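Local coordinates for protein VP5 (Halorubrum pleomorphic virus 2, PDB 6QGI) that is an envelope protein of a haloarchaeal pleomorphic virus and probably drives fusion of the viral membrane with that of the host cell, at residues L314-L320 with V343-M349; D76-A81 with A97-V102; A30-G34 with S129-N133. All blocks are in the same frame, centred on the assembly; numbering follows the deposited sequence.

Contact 1 (L314-L320 with V343-M349); sequences LPGTFAL and VYFTADM
Two neighbouring strands of an antiparallel sheet meet here, with Thr317 opposite Thr346 and Ala319 opposite Tyr344 as hydrogen-bonded pairs and Phe318 facing Phe345 as a non-hydrogen-bonded pair. The strand segments twist to 142° between their directions. The backbones of Thr317 and Thr346 exchange bonds both ways, Thr317 N to Thr346 O and Thr346 N to Thr317 O, each 2.9 Å. The next pair is less even: Tyr344 N gives a nearly straight bond of 2.8 Å to Ala319 O, whereas Ala319 N reaches Tyr344 O at 3.1 Å from well above the carbonyl plane. Between these pairs the Phe rings form a T-shaped stack. Phe345 turns an edge to the face of Phe318, with ring centroids 4.9 Å apart and planes at 63°, and its CD1 sits toward the rim of that face. Val343 CG1 fills in at the edge of the Phe318 ring. With CG anti to the backbone N (chi1 -161°), Phe345 swings across the partner strand, and its CZ comes to 3.3 Å from Gly316 N, where no side chain intervenes. Leu314 meets the edge of the same ring with CG lying in its plane, and this CG also packs at 3.7 Å on Ala347 CB.

Strand 301-307 bonds to the far side of strand 312-320, and strand 434-439 flanks strand 343-355. On the face of Phe318, Phe345 and Val343, Ile305 touches Phe318 and Phe345, while Leu439 touches Phe318 and Val343. On the face that carries Thr317, Ala319, Tyr344 and Thr346, helix 285-292 packs Leu290 on Tyr344 and Ile287 on Thr346; Tyr344 OH hydrogen-bonds to Asn62 OD1, Thr346 OG1 to Thr436 OG1, and Thr317 OG1 to Tyr493 OH of helix 476-496.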
ATOM      1  N   LEU A 314      -4.178  -0.895  19.172  1.00 37.55           N
ATOM      2  CA  LEU A 314      -3.278   0.068  18.540  1.00 36.40           C
ATOM      3  C   LEU A 314      -3.850   1.507  18.556  1.00 39.45           C
ATOM      4  O   LEU A 314      -4.936   1.739  18.012  1.00 38.76           O
ATOM      5  CB  LEU A 314      -3.004  -0.399  17.088  1.00 34.95           C
ATOM      6  CG  LEU A 314      -1.975   0.354  16.242  1.00 39.01           C
ATOM      7  CD1 LEU A 314      -0.559   0.218  16.807  1.00 39.77           C
ATOM      8  CD2 LEU A 314      -1.994  -0.150  14.820  1.00 39.65           C
ATOM      9  N   PRO A 315      -3.119   2.490  19.144  1.00 35.59           N
ATOM     10  CA  PRO A 315      -3.616   3.879  19.142  1.00 35.77           C
ATOM     11  C   PRO A 315      -3.149   4.662  17.906  1.00 38.06           C
ATOM     12  O   PRO A 315      -1.964   4.643  17.571  1.00 37.70           O
ATOM     13  CB  PRO A 315      -3.023   4.465  20.429  1.00 38.92           C
ATOM     14  CG  PRO A 315      -1.836   3.575  20.769  1.00 43.16           C
ATOM     15  CD  PRO A 315      -1.821   2.389  19.844  1.00 37.26           C
ATOM     16  N   GLY A 316      -4.070   5.357  17.247  1.00 33.46           N
ATOM     17  CA  GLY A 316      -3.726   6.138  16.065  1.00 32.26           C
ATOM     18  C   GLY A 316      -4.840   6.954  15.447  1.00 36.06           C
ATOM     19  O   GLY A 316      -5.978   6.948  15.923  1.00 36.55           O
ATOM     20  N   THR A 317      -4.500   7.671  14.371  1.00 31.84           N
ATOM     21  CA  THR A 317      -5.421   8.543  13.641  1.00 31.43           C
ATOM     22  C   THR A 317      -5.901   7.878  12.350  1.00 33.11           C
ATOM     23  O   THR A 317      -5.172   7.089  11.736  1.00 31.18           O
ATOM     24  CB  THR A 317      -4.771   9.903  13.353  1.00 40.82           C
ATOM     25  OG1 THR A 317      -3.463   9.696  12.818  1.00 42.07           O
ATOM     26  CG2 THR A 317      -4.700  10.795  14.591  1.00 40.77           C
ATOM     27  N   PHE A 318      -7.137   8.220  11.946  1.00 29.40           N
ATOM     28  CA  PHE A 318      -7.805   7.696  10.764  1.00 28.00           C
ATOM     29  C   PHE A 318      -7.729   8.613   9.552  1.00 30.76           C
ATOM     30  O   PHE A 318      -7.708   9.845   9.662  1.00 30.02           O
ATOM     31  CB  PHE A 318      -9.288   7.430  11.048  1.00 30.17           C
ATOM     32  CG  PHE A 318      -9.606   6.197  11.852  1.00 31.73           C
ATOM     33  CD1 PHE A 318      -9.562   4.937  11.269  1.00 33.97           C
ATOM     34  CD2 PHE A 318     -10.031   6.301  13.171  1.00 34.58           C
ATOM     35  CE1 PHE A 318      -9.898   3.798  12.005  1.00 35.01           C
ATOM     36  CE2 PHE A 318     -10.369   5.164  13.902  1.00 37.55           C
ATOM     37  CZ  PHE A 318     -10.300   3.922  13.315  1.00 34.94           C
ATOM     38  N   ALA A 319      -7.738   7.966   8.387  1.00 26.48           N
ATOM     39  CA  ALA A 319      -7.787   8.558   7.064  1.00 26.04           C
ATOM     40  C   ALA A 319      -8.778   7.747   6.255  1.00 30.66           C
ATOM     41  O   ALA A 319      -8.748   6.512   6.306  1.00 30.46           O
ATOM     42  CB  ALA A 319      -6.409   8.551   6.420  1.00 26.11           C
ATOM     43  N   LEU A 320      -9.715   8.425   5.594  1.00 27.22           N
ATOM     44  CA  LEU A 320     -10.720   7.750   4.783  1.00 26.82           C
ATOM     45  C   LEU A 320     -10.663   8.271   3.373  1.00 29.93           C
ATOM     46  O   LEU A 320     -10.648   9.488   3.193  1.00 29.97           O
ATOM     47  CB  LEU A 320     -12.131   7.975   5.361  1.00 27.88           C
ATOM     48  CG  LEU A 320     -12.516   7.336   6.704  1.00 33.41           C
ATOM     49  CD1 LEU A 320     -13.976   7.541   6.965  1.00 34.48           C
ATOM     50  CD2 LEU A 320     -12.318   5.845   6.705  1.00 34.14           C
ATOM     51  N   VAL A 343      -9.798   2.377   4.151  1.00 30.71           N
ATOM     52  CA  VAL A 343      -9.503   2.884   5.498  1.00 30.76           C
ATOM     53  C   VAL A 343      -8.007   2.848   5.752  1.00 30.65           C
ATOM     54  O   VAL A 343      -7.400   1.785   5.639  1.00 29.28           O
ATOM     55  CB  VAL A 343     -10.240   2.098   6.618  1.00 36.07           C
ATOM     56  CG1 VAL A 343      -9.976   2.714   7.992  1.00 36.75           C
ATOM     57  CG2 VAL A 343     -11.722   2.033   6.349  1.00 36.51           C
ATOM     58  N   TYR A 344      -7.431   3.997   6.142  1.00 25.30           N
ATOM     59  CA  TYR A 344      -6.022   4.100   6.503  1.00 24.20           C
ATOM     60  C   TYR A 344      -5.903   4.411   8.000  1.00 27.47           C
ATOM     61  O   TYR A 344      -6.838   4.957   8.596  1.00 27.59           O
ATOM     62  CB  TYR A 344      -5.278   5.125   5.631  1.00 24.99           C
ATOM     63  CG  TYR A 344      -5.250   4.740   4.167  1.00 25.82           C
ATOM     64  CD1 TYR A 344      -4.340   3.804   3.690  1.00 27.15           C
ATOM     65  CD2 TYR A 344      -6.163   5.279   3.267  1.00 26.63           C
ATOM     66  CE1 TYR A 344      -4.336   3.413   2.354  1.00 27.33           C
ATOM     67  CE2 TYR A 344      -6.159   4.908   1.925  1.00 26.86           C
ATOM     68  CZ  TYR A 344      -5.244   3.971   1.473  1.00 33.88           C
ATOM     69  OH  TYR A 344      -5.223   3.603   0.152  1.00 34.24           O
ATOM     70  N   PHE A 345      -4.793   3.983   8.621  1.00 23.06           N
ATOM     71  CA  PHE A 345      -4.565   4.174  10.050  1.00 23.44           C
ATOM     72  C   PHE A 345      -3.090   4.463  10.318  1.00 27.70           C
ATOM     73  O   PHE A 345      -2.240   3.592  10.116  1.00 26.10           O
ATOM     74  CB  PHE A 345      -5.051   2.946  10.845  1.00 25.21           C
ATOM     75  CG  PHE A 345      -5.284   3.166  12.323  1.00 27.58           C
ATOM     76  CD1 PHE A 345      -6.387   3.888  12.772  1.00 31.08           C
ATOM     77  CD2 PHE A 345      -4.438   2.597  13.270  1.00 29.58           C
ATOM     78  CE1 PHE A 345      -6.617   4.068  14.138  1.00 33.05           C
ATOM     79  CE2 PHE A 345      -4.671   2.775  14.637  1.00 33.49           C
ATOM     80  CZ  PHE A 345      -5.764   3.500  15.061  1.00 32.43           C
ATOM     81  N   THR A 346      -2.793   5.712  10.727  1.00 25.75           N
ATOM     82  CA  THR A 346      -1.444   6.171  11.051  1.00 26.02           C
ATOM     83  C   THR A 346      -1.254   5.977  12.543  1.00 32.31           C
ATOM     84  O   THR A 346      -1.955   6.604  13.341  1.00 33.71           O
ATOM     85  CB  THR A 346      -1.236   7.617  10.598  1.00 31.19           C
ATOM     86  OG1 THR A 346      -1.625   7.730   9.228  1.00 28.89           O
ATOM     87  CG2 THR A 346       0.208   8.085  10.782  1.00 28.72           C
ATOM     88  N   ALA A 347      -0.336   5.079  12.919  1.00 28.90           N
ATOM     89  CA  ALA A 347      -0.084   4.740  14.315  1.00 29.75           C
ATOM     90  C   ALA A 347       1.369   4.431  14.587  1.00 33.98           C
ATOM     91  O   ALA A 347       2.112   4.051  13.683  1.00 32.13           O
ATOM     92  CB  ALA A 347      -0.925   3.534  14.700  1.00 30.30           C
ATOM     93  N   ASP A 348       1.761   4.559  15.860  1.00 33.03           N
ATOM     94  CA  ASP A 348       3.100   4.206  16.310  1.00 33.64           C
ATOM     95  C   ASP A 348       3.072   2.710  16.614  1.00 37.23           C
ATOM     96  O   ASP A 348       2.490   2.290  17.624  1.00 37.71           O
ATOM     97  CB  ASP A 348       3.540   5.050  17.527  1.00 37.09           C
ATOM     98  CG  ASP A 348       4.943   4.753  18.028  1.00 47.44           C
ATOM     99  OD1 ASP A 348       5.614   3.895  17.432  1.00 47.93           O
ATOM    100  OD2 ASP A 348       5.365   5.381  19.018  1.00 52.79           O
ATOM    101  N   MET A 349       3.676   1.906  15.708  1.00 32.32           N
ATOM    102  CA  MET A 349       3.736   0.443  15.797  1.00 31.50           C
ATOM    103  C   MET A 349       4.432  -0.024  17.072  1.00 35.78           C
ATOM    104  O   MET A 349       4.195  -1.146  17.516  1.00 35.63           O
ATOM    105  CB  MET A 349       4.431  -0.167  14.565  1.00 32.90           C
ATOM    106  CG  MET A 349       3.693   0.092  13.260  1.00 35.89           C
ATOM    107  SD  MET A 349       2.019  -0.594  13.215  1.00 39.98           S
ATOM    108  CE  MET A 349       1.116   0.800  12.549  1.00 36.57           C
TER

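Contact 2 (D76-A81 with A97-V102); sequences DAKIAA and AATTEV
The flat groups of this contact are the carboxylates of Asp76 and Glu101: Glu101 OE1 approaches Asp76 at its CB, and water comes to the oxygens of both. OE1 and Asp76 OD2 stay 4.8 Å apart. Water 1 donates to both Asp76 O and Glu101 OE1, joining a helix carbonyl to the opposite carboxylate. Water 2 sits 2.9 Å from Asp76 OD2 and 3.1 Å from Glu101 OE1. In Glu101, chi1 (-71°) sets CG 3.5 Å from Ala80 CB, and the bend at chi2 (-62°) turns the carboxylate so that OE1 meets the waters on the Asp76 side.

Beyond the carboxylates the antiparallel helices are joined by alanines. Axes only 7.5 Å apart bring Ala77 and Ala98 together, their CA atoms 4.1 Å from each other, and Ala98 CB rests 3.4 Å from the carbonyl Ala77 O. Ala81 CB touches the same methyl from the next turn, and Val102 CG2 closes on Ala77 CB at 3.5 Å.

No direct hydrogen bond crosses between the segments; small methyls against backbone carbonyls make the close fit, and water links the acidic end. A salt bridge from Arg271 to Asp76 OD2 would probably ease the proximity of two like charges.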
ATOM      1  N   ASP A  76      -1.122  21.575 -10.193  1.00 28.76           N
ATOM      2  CA  ASP A  76       0.046  21.883 -11.030  1.00 28.86           C
ATOM      3  C   ASP A  76      -0.340  22.512 -12.361  1.00 31.73           C
ATOM      4  O   ASP A  76       0.369  23.393 -12.846  1.00 32.03           O
ATOM      5  CB  ASP A  76       0.872  20.615 -11.300  1.00 30.77           C
ATOM      6  CG  ASP A  76       1.646  20.060 -10.116  1.00 44.10           C
ATOM      7  OD1 ASP A  76       1.759  20.771  -9.089  1.00 45.32           O
ATOM      8  OD2 ASP A  76       2.151  18.923 -10.221  1.00 50.27           O
ATOM      9  N   ALA A  77      -1.439  22.032 -12.965  1.00 27.23           N
ATOM     10  CA  ALA A  77      -1.962  22.512 -14.241  1.00 26.68           C
ATOM     11  C   ALA A  77      -2.492  23.935 -14.112  1.00 30.07           C
ATOM     12  O   ALA A  77      -2.159  24.776 -14.949  1.00 31.32           O
ATOM     13  CB  ALA A  77      -3.060  21.588 -14.734  1.00 26.94           C
ATOM     14  N   LYS A  78      -3.292  24.210 -13.054  1.00 24.66           N
ATOM     15  CA  LYS A  78      -3.864  25.533 -12.792  1.00 24.60           C
ATOM     16  C   LYS A  78      -2.772  26.553 -12.463  1.00 28.89           C
ATOM     17  O   LYS A  78      -2.823  27.651 -13.013  1.00 28.87           O
ATOM     18  CB  LYS A  78      -4.923  25.490 -11.684  1.00 26.38           C
ATOM     19  CG  LYS A  78      -6.241  24.883 -12.154  1.00 35.12           C
ATOM     20  CD  LYS A  78      -7.295  24.817 -11.066  1.00 38.20           C
ATOM     21  CE  LYS A  78      -8.469  24.004 -11.540  1.00 40.85           C
ATOM     22  NZ  LYS A  78      -9.514  23.928 -10.502  1.00 45.04           N
ATOM     23  N   ILE A  79      -1.762  26.178 -11.626  1.00 25.41           N
ATOM     24  CA  ILE A  79      -0.647  27.064 -11.247  1.00 25.91           C
ATOM     25  C   ILE A  79       0.108  27.515 -12.511  1.00 32.68           C
ATOM     26  O   ILE A  79       0.273  28.721 -12.709  1.00 33.76           O
ATOM     27  CB  ILE A  79       0.291  26.429 -10.179  1.00 28.07           C
ATOM     28  CG1 ILE A  79      -0.403  26.438  -8.803  1.00 28.06           C
ATOM     29  CG2 ILE A  79       1.650  27.159 -10.093  1.00 29.28           C
ATOM     30  CD1 ILE A  79       0.137  25.477  -7.819  1.00 30.83           C
ATOM     31  N   ALA A  80       0.497  26.557 -13.383  1.00 29.93           N
ATOM     32  CA  ALA A  80       1.199  26.825 -14.644  1.00 30.70           C
ATOM     33  C   ALA A  80       0.351  27.681 -15.589  1.00 36.08           C
ATOM     34  O   ALA A  80       0.897  28.542 -16.279  1.00 37.75           O
ATOM     35  CB  ALA A  80       1.571  25.523 -15.321  1.00 30.90           C
ATOM     36  N   ALA A  81      -0.978  27.458 -15.602  1.00 31.56           N
ATOM     37  CA  ALA A  81      -1.917  28.231 -16.412  1.00 31.68           C
ATOM     38  C   ALA A  81      -2.018  29.663 -15.883  1.00 35.95           C
ATOM     39  O   ALA A  81      -2.115  30.587 -16.686  1.00 36.38           O
ATOM     40  CB  ALA A  81      -3.290  27.566 -16.412  1.00 31.83           C
ATOM     41  N   ALA A  97       0.738  25.107 -21.382  1.00 30.74           N
ATOM     42  CA  ALA A  97       1.505  25.094 -20.136  1.00 29.54           C
ATOM     43  C   ALA A  97       0.802  24.253 -19.084  1.00 32.57           C
ATOM     44  O   ALA A  97       1.459  23.534 -18.331  1.00 31.34           O
ATOM     45  CB  ALA A  97       1.697  26.508 -19.626  1.00 30.58           C
ATOM     46  N   ALA A  98      -0.536  24.333 -19.049  1.00 29.63           N
ATOM     47  CA  ALA A  98      -1.370  23.569 -18.132  1.00 28.79           C
ATOM     48  C   ALA A  98      -1.333  22.078 -18.476  1.00 32.14           C
ATOM     49  O   ALA A  98      -1.080  21.275 -17.581  1.00 31.38           O
ATOM     50  CB  ALA A  98      -2.797  24.087 -18.170  1.00 29.76           C
ATOM     51  N   THR A  99      -1.536  21.716 -19.769  1.00 28.92           N
ATOM     52  CA  THR A  99      -1.552  20.324 -20.252  1.00 28.35           C
ATOM     53  C   THR A  99      -0.199  19.629 -20.068  1.00 30.62           C
ATOM     54  O   THR A  99      -0.177  18.445 -19.724  1.00 29.71           O
ATOM     55  CB  THR A  99      -1.988  20.234 -21.722  1.00 39.45           C
ATOM     56  OG1 THR A  99      -1.127  21.040 -22.525  1.00 44.29           O
ATOM     57  CG2 THR A  99      -3.441  20.625 -21.933  1.00 37.48           C
ATOM     58  N   THR A 100       0.916  20.361 -20.280  1.00 26.19           N
ATOM     59  CA  THR A 100       2.284  19.860 -20.125  1.00 25.14           C
ATOM     60  C   THR A 100       2.496  19.417 -18.681  1.00 28.57           C
ATOM     61  O   THR A 100       3.116  18.380 -18.462  1.00 28.71           O
ATOM     62  CB  THR A 100       3.300  20.923 -20.580  1.00 28.49           C
ATOM     63  OG1 THR A 100       3.073  21.180 -21.963  1.00 28.95           O
ATOM     64  CG2 THR A 100       4.749  20.492 -20.390  1.00 24.72           C
ATOM     65  N   GLU A 101       1.940  20.167 -17.711  1.00 24.35           N
ATOM     66  CA  GLU A 101       2.029  19.834 -16.292  1.00 23.47           C
ATOM     67  C   GLU A 101       1.198  18.595 -15.977  1.00 27.06           C
ATOM     68  O   GLU A 101       1.631  17.781 -15.163  1.00 26.93           O
ATOM     69  CB  GLU A 101       1.607  21.016 -15.415  1.00 25.08           C
ATOM     70  CG  GLU A 101       2.619  22.151 -15.414  1.00 36.78           C
ATOM     71  CD  GLU A 101       3.995  21.821 -14.871  1.00 60.60           C
ATOM     72  OE1 GLU A 101       4.126  21.648 -13.637  1.00 55.66           O
ATOM     73  OE2 GLU A 101       4.944  21.736 -15.683  1.00 57.46           O
ATOM     74  N   VAL A 102       0.030  18.433 -16.645  1.00 23.12           N
ATOM     75  CA  VAL A 102      -0.860  17.269 -16.505  1.00 22.12           C
ATOM     76  C   VAL A 102      -0.112  16.038 -17.014  1.00 26.05           C
ATOM     77  O   VAL A 102      -0.000  15.045 -16.300  1.00 24.95           O
ATOM     78  CB  VAL A 102      -2.218  17.461 -17.259  1.00 25.91           C
ATOM     79  CG1 VAL A 102      -3.079  16.197 -17.227  1.00 25.19           C
ATOM     80  CG2 VAL A 102      -2.995  18.643 -16.714  1.00 25.86           C
TER
HETATM   81  O   HOH W   1       3.104  23.891 -11.457  1.00 21.63           O
HETATM   82  O   HOH W   2       3.681  18.700 -12.714  1.00 47.25           O

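Contact 3 (A30-G34 with S129-N133); sequences APPEG and STVVN
Thr130 is the tight part of this contact, pressed by its branched end against the backbone of Pro31 and Pro32. Its methyl CG2 lies 3.3 Å from Pro32 O and 3.4 Å from Pro31 O, and its hydroxyl OG1 comes to 3.2 Å from Pro31 O on the same loop. With OG1 anti to the carbonyl carbon (chi1 -51°), CG2 falls anti to the backbone N and turns to the loop carbonyls, while OG1 makes its hydrogen bond back along the helix to Ser126 O. Pro31 is buried as well, its ring lying on Gln43 and Thr47 of helix 37-60 and on Ile127 of the long helix; Leu40 also touches Thr130.

The other end is looser and faces solvent. Glu33 passes over Thr130, CG to CG2 3.8 Å, then runs on extended beyond CG to the last turn of the helix, where its carboxylate lies at a slant to the amide of Asn133, the two planes 26° apart. Glu33 OE1 is 3.4 Å from Asn133 CB and OE2 is 3.0 Å from Asn133 ND2. Both residues are exposed, and Glu33 and Pro32 also touch a crystal neighbour.

What results is that the proline-containing loop leading into helix 37-60 packs along the final turn of the long helix 91-133, within the family's N-terminal envelope-protein region.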
ATOM      1  N   ALA A  30      14.458 -12.901  -7.153  1.00 26.41           N
ATOM      2  CA  ALA A  30      14.141 -14.269  -7.535  1.00 25.71           C
ATOM      3  C   ALA A  30      15.087 -15.254  -6.860  1.00 28.21           C
ATOM      4  O   ALA A  30      16.280 -14.942  -6.740  1.00 28.41           O
ATOM      5  CB  ALA A  30      14.214 -14.429  -9.034  1.00 27.10           C
ATOM      6  N   PRO A  31      14.583 -16.445  -6.437  1.00 23.12           N
ATOM      7  CA  PRO A  31      15.459 -17.429  -5.785  1.00 22.81           C
ATOM      8  C   PRO A  31      16.651 -17.821  -6.650  1.00 27.25           C
ATOM      9  O   PRO A  31      16.523 -17.869  -7.881  1.00 26.66           O
ATOM     10  CB  PRO A  31      14.539 -18.632  -5.555  1.00 24.33           C
ATOM     11  CG  PRO A  31      13.178 -18.041  -5.510  1.00 28.22           C
ATOM     12  CD  PRO A  31      13.185 -16.926  -6.483  1.00 23.78           C
ATOM     13  N   PRO A  32      17.799 -18.140  -6.019  1.00 23.81           N
ATOM     14  CA  PRO A  32      18.983 -18.527  -6.785  1.00 24.23           C
ATOM     15  C   PRO A  32      18.931 -19.954  -7.321  1.00 28.07           C
ATOM     16  O   PRO A  32      18.126 -20.766  -6.882  1.00 27.63           O
ATOM     17  CB  PRO A  32      20.107 -18.402  -5.753  1.00 26.28           C
ATOM     18  CG  PRO A  32      19.453 -18.702  -4.467  1.00 30.11           C
ATOM     19  CD  PRO A  32      18.095 -18.098  -4.566  1.00 24.97           C
ATOM     20  N   GLU A  33      19.839 -20.265  -8.247  1.00 25.31           N
ATOM     21  CA  GLU A  33      20.013 -21.617  -8.764  1.00 25.99           C
ATOM     22  C   GLU A  33      20.908 -22.367  -7.769  1.00 30.30           C
ATOM     23  O   GLU A  33      21.562 -21.728  -6.941  1.00 30.07           O
ATOM     24  CB  GLU A  33      20.609 -21.579 -10.181  1.00 28.56           C
ATOM     25  CG  GLU A  33      19.595 -21.161 -11.237  1.00 39.76           C
ATOM     26  CD  GLU A  33      20.005 -21.286 -12.692  1.00 67.52           C
ATOM     27  OE1 GLU A  33      20.721 -22.253 -13.043  1.00 70.49           O
ATOM     28  OE2 GLU A  33      19.579 -20.421 -13.493  1.00 62.84           O
ATOM     29  N   GLY A  34      20.908 -23.690  -7.822  1.00 27.21           N
ATOM     30  CA  GLY A  34      21.721 -24.495  -6.920  1.00 27.77           C
ATOM     31  C   GLY A  34      21.081 -24.800  -5.583  1.00 31.61           C
ATOM     32  O   GLY A  34      21.746 -25.306  -4.672  1.00 32.09           O
ATOM     33  N   SER A 129      13.283 -19.191 -14.976  1.00 28.90           N
ATOM     34  CA  SER A 129      14.618 -19.601 -15.416  1.00 29.32           C
ATOM     35  C   SER A 129      15.184 -20.592 -14.404  1.00 31.20           C
ATOM     36  O   SER A 129      15.553 -21.705 -14.779  1.00 32.08           O
ATOM     37  CB  SER A 129      15.544 -18.395 -15.569  1.00 33.65           C
ATOM     38  OG  SER A 129      15.123 -17.529 -16.608  1.00 44.06           O
ATOM     39  N   THR A 130      15.181 -20.203 -13.114  1.00 25.13           N
ATOM     40  CA  THR A 130      15.650 -20.996 -11.973  1.00 24.30           C
ATOM     41  C   THR A 130      14.854 -22.313 -11.845  1.00 27.40           C
ATOM     42  O   THR A 130      15.436 -23.338 -11.483  1.00 28.40           O
ATOM     43  CB  THR A 130      15.554 -20.162 -10.679  1.00 29.22           C
ATOM     44  OG1 THR A 130      16.192 -18.905 -10.872  1.00 25.91           O
ATOM     45  CG2 THR A 130      16.202 -20.836  -9.506  1.00 30.80           C
ATOM     46  N   VAL A 131      13.543 -22.286 -12.148  1.00 22.06           N
ATOM     47  CA  VAL A 131      12.674 -23.466 -12.063  1.00 21.90           C
ATOM     48  C   VAL A 131      13.043 -24.453 -13.194  1.00 27.88           C
ATOM     49  O   VAL A 131      13.397 -25.591 -12.891  1.00 28.33           O
ATOM     50  CB  VAL A 131      11.160 -23.091 -12.036  1.00 24.61           C
ATOM     51  CG1 VAL A 131      10.280 -24.324 -12.152  1.00 24.66           C
ATOM     52  CG2 VAL A 131      10.806 -22.319 -10.764  1.00 22.87           C
ATOM     53  N   VAL A 132      13.034 -24.003 -14.470  1.00 25.51           N
ATOM     54  CA  VAL A 132      13.393 -24.834 -15.632  1.00 27.04           C
ATOM     55  C   VAL A 132      14.811 -25.421 -15.451  1.00 31.92           C
ATOM     56  O   VAL A 132      14.985 -26.632 -15.613  1.00 32.62           O
ATOM     57  CB  VAL A 132      13.247 -24.056 -16.974  1.00 31.63           C
ATOM     58  CG1 VAL A 132      13.942 -24.773 -18.132  1.00 33.13           C
ATOM     59  CG2 VAL A 132      11.780 -23.819 -17.311  1.00 31.10           C
ATOM     60  N   ASN A 133      15.798 -24.575 -15.068  1.00 27.83           N
ATOM     61  CA  ASN A 133      17.195 -24.976 -14.867  1.00 28.23           C
ATOM     62  C   ASN A 133      17.371 -25.983 -13.728  1.00 31.79           C
ATOM     63  O   ASN A 133      18.308 -26.787 -13.798  1.00 32.43           O
ATOM     64  CB  ASN A 133      18.099 -23.769 -14.638  1.00 28.41           C
ATOM     65  CG  ASN A 133      18.420 -23.018 -15.904  1.00 50.58           C
ATOM     66  OD1 ASN A 133      18.861 -23.591 -16.908  1.00 47.58           O
ATOM     67  ND2 ASN A 133      18.213 -21.712 -15.884  1.00 41.14           N
TER

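Contacts 2 and 3 share helix 91-133 but grip it far apart, near its start and at its very end, with centres about 48 Å from each other; the chain between the two segments of contact 3 includes both segments of contact 2. Together they tie the long helix to helix 66-86 at one end and to the loop before helix 37-60 at the other. Contact 1 lies later in the chain, in strand pairing rather than helix packing, its centre about 34 Å from that of contact 2 and 40 Å from that of contact 3, on the opposite side of the chain's centre from contact 3. No segment includes the glycosylated Asn396.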